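Local coordinates for uncharacterized protein 4E10_S0_1Z6NA_001 (T18) (Artificial gene, PDB 3LEF), which is a computationally designed scaffold that presents the 4E10 epitope of HIV on a thioredoxin-like protein, made to induce antibodies against that epitope, at residues E47-I52 / D77-L82. Residues are numbered along the deposited sequence; the frame is centred on the assembly and turned at random.
Sequences ERLQRI and DFAQRL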
# COMPACT_ATOMS: atom_id res chain seq x y z
N GLU A 47 -28.07 -8.53 -17.09
CA GLU A 47 -27.97 -8.89 -18.50
C GLU A 47 -26.74 -8.28 -19.17
O GLU A 47 -26.05 -8.94 -19.94
CB GLU A 47 -29.25 -8.46 -19.23
CG GLU A 47 -29.24 -8.71 -20.72
CD GLU A 47 -30.60 -8.44 -21.35
OE1 GLU A 47 -31.38 -7.66 -20.76
OE2 GLU A 47 -30.88 -9.02 -22.43
N ARG A 48 -26.46 -7.01 -18.88
CA ARG A 48 -25.31 -6.33 -19.46
C ARG A 48 -24.00 -6.96 -18.98
O ARG A 48 -23.00 -6.94 -19.71
CB ARG A 48 -25.32 -4.86 -19.04
CG ARG A 48 -26.42 -4.02 -19.65
CD ARG A 48 -26.56 -2.72 -18.89
NE ARG A 48 -25.32 -1.95 -18.94
CZ ARG A 48 -24.99 -1.00 -18.07
NH1 ARG A 48 -25.79 -0.72 -17.05
NH2 ARG A 48 -23.84 -0.35 -18.20
N LEU A 49 -24.02 -7.50 -17.77
CA LEU A 49 -22.86 -8.18 -17.19
C LEU A 49 -22.63 -9.52 -17.88
O LEU A 49 -21.50 -9.85 -18.23
CB LEU A 49 -23.08 -8.38 -15.68
CG LEU A 49 -21.95 -8.89 -14.77
CD1 LEU A 49 -20.72 -7.99 -14.81
CD2 LEU A 49 -22.46 -9.02 -13.34
N GLN A 50 -23.71 -10.27 -18.10
CA GLN A 50 -23.63 -11.59 -18.71
C GLN A 50 -23.15 -11.51 -20.17
O GLN A 50 -22.54 -12.45 -20.67
CB GLN A 50 -24.99 -12.31 -18.65
CG GLN A 50 -25.70 -12.28 -17.26
CD GLN A 50 -25.43 -13.50 -16.38
OE1 GLN A 50 -25.88 -14.62 -16.67
NE2 GLN A 50 -24.73 -13.26 -15.25
N ARG A 51 -23.43 -10.40 -20.84
CA ARG A 51 -23.08 -10.24 -22.25
C ARG A 51 -21.62 -9.83 -22.48
O ARG A 51 -21.17 -9.76 -23.63
CB ARG A 51 -24.03 -9.26 -22.94
N ILE A 52 -20.88 -9.59 -21.40
CA ILE A 52 -19.44 -9.30 -21.49
C ILE A 52 -18.68 -10.58 -21.82
O ILE A 52 -18.45 -11.41 -20.93
CB ILE A 52 -18.86 -8.75 -20.15
CG1 ILE A 52 -19.59 -7.47 -19.70
CG2 ILE A 52 -17.35 -8.54 -20.26
CD1 ILE A 52 -19.53 -6.32 -20.70
N ASP A 77 -15.92 -6.44 -7.08
CA ASP A 77 -15.61 -7.87 -6.81
C ASP A 77 -16.84 -8.76 -7.07
O ASP A 77 -16.73 -9.76 -7.74
CB ASP A 77 -15.12 -8.05 -5.38
CG ASP A 77 -14.82 -9.50 -5.04
OD1 ASP A 77 -13.96 -10.14 -5.70
OD2 ASP A 77 -15.42 -9.99 -4.06
N PHE A 78 -17.99 -8.41 -6.51
CA PHE A 78 -19.23 -9.13 -6.80
C PHE A 78 -19.36 -9.38 -8.31
O PHE A 78 -19.53 -10.52 -8.76
CB PHE A 78 -20.42 -8.32 -6.30
CG PHE A 78 -21.74 -9.07 -6.30
CD1 PHE A 78 -22.02 -10.00 -5.31
CD2 PHE A 78 -22.70 -8.81 -7.25
CE1 PHE A 78 -23.23 -10.67 -5.29
CE2 PHE A 78 -23.90 -9.47 -7.23
CZ PHE A 78 -24.16 -10.41 -6.24
N ALA A 79 -19.29 -8.30 -9.09
CA ALA A 79 -19.42 -8.37 -10.54
C ALA A 79 -18.43 -9.39 -11.10
O ALA A 79 -18.81 -10.28 -11.86
CB ALA A 79 -19.19 -7.00 -11.15
N GLN A 80 -17.16 -9.26 -10.71
CA GLN A 80 -16.10 -10.13 -11.22
C GLN A 80 -16.29 -11.59 -10.84
O GLN A 80 -15.94 -12.46 -11.61
CB GLN A 80 -14.70 -9.65 -10.75
CG GLN A 80 -14.09 -10.37 -9.55
CD GLN A 80 -12.71 -9.83 -9.23
OE1 GLN A 80 -11.97 -9.48 -10.15
NE2 GLN A 80 -12.36 -9.74 -7.95
N ARG A 81 -16.81 -11.86 -9.64
CA ARG A 81 -17.08 -13.24 -9.21
C ARG A 81 -18.25 -13.83 -9.98
O ARG A 81 -18.29 -15.04 -10.25
CB ARG A 81 -17.38 -13.31 -7.70
CG ARG A 81 -16.16 -13.17 -6.79
CD ARG A 81 -16.51 -13.58 -5.36
NE ARG A 81 -17.28 -12.54 -4.68
CZ ARG A 81 -18.58 -12.60 -4.37
NH1 ARG A 81 -19.31 -13.66 -4.66
NH2 ARG A 81 -19.15 -11.57 -3.75
N LEU A 82 -19.20 -12.98 -10.35
CA LEU A 82 -20.31 -13.41 -11.19
C LEU A 82 -19.81 -13.51 -12.63
O LEU A 82 -20.12 -14.48 -13.32
CB LEU A 82 -21.47 -12.42 -11.07
CG LEU A 82 -22.92 -12.89 -11.25
CD1 LEU A 82 -23.20 -14.21 -10.54
CD2 LEU A 82 -23.89 -11.79 -10.76
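L49 reaches from helix 43-50 to the last turn of helix 67-82 and divides its two methyls between neighbours there. CD1 of L49 lies 4.1 Å from CB of A79, while CD2 of L49 meets CD2 of L82 at 4.0 Å. The fork also lies close to the A79 carbonyl, with CD2 of L49 4.1 Å from O of A79. With CG anti to the backbone N (chi1 -172°), L49 extends across the gap between the helices, and the L82 side chain crosses it at about a right angle. Q50 adds a looser touch at the exposed margin, where its amide NE2 stands 4.4 Å from CG of L82. No hydrogen bond or salt bridge links the two segments. The backbones themselves stay apart, CA of L49 and CA of A79 being 7.5 Å from each other, and L49 spans the distance.

Away from L49, D77 ties together a polar patch of helix 67-82. Its OD1 takes a 2.8 Å bond from NE2 of Q80 through the anti lone pair, nearly in the amide plane. R81 sends NE to OD2 of D77 at 3.2 Å, in the guanidinium plane but from above the carboxylate plane. The two oxygens thus engage different partners, which should restrict rotation of the carboxylate. R81 also forms a salt bridge with E37 of helix 23-39, and OE1 of Q80 accepts a bond from the backbone N of L88.

Helix 151-163 borders both segments, L159 touching R48 and I52 while I155 touches A79. The contact joins the short helix before strand 56-61 to the C-terminal end of the long helix after it, an apolar helix-helix junction within a thioredoxin-like fold.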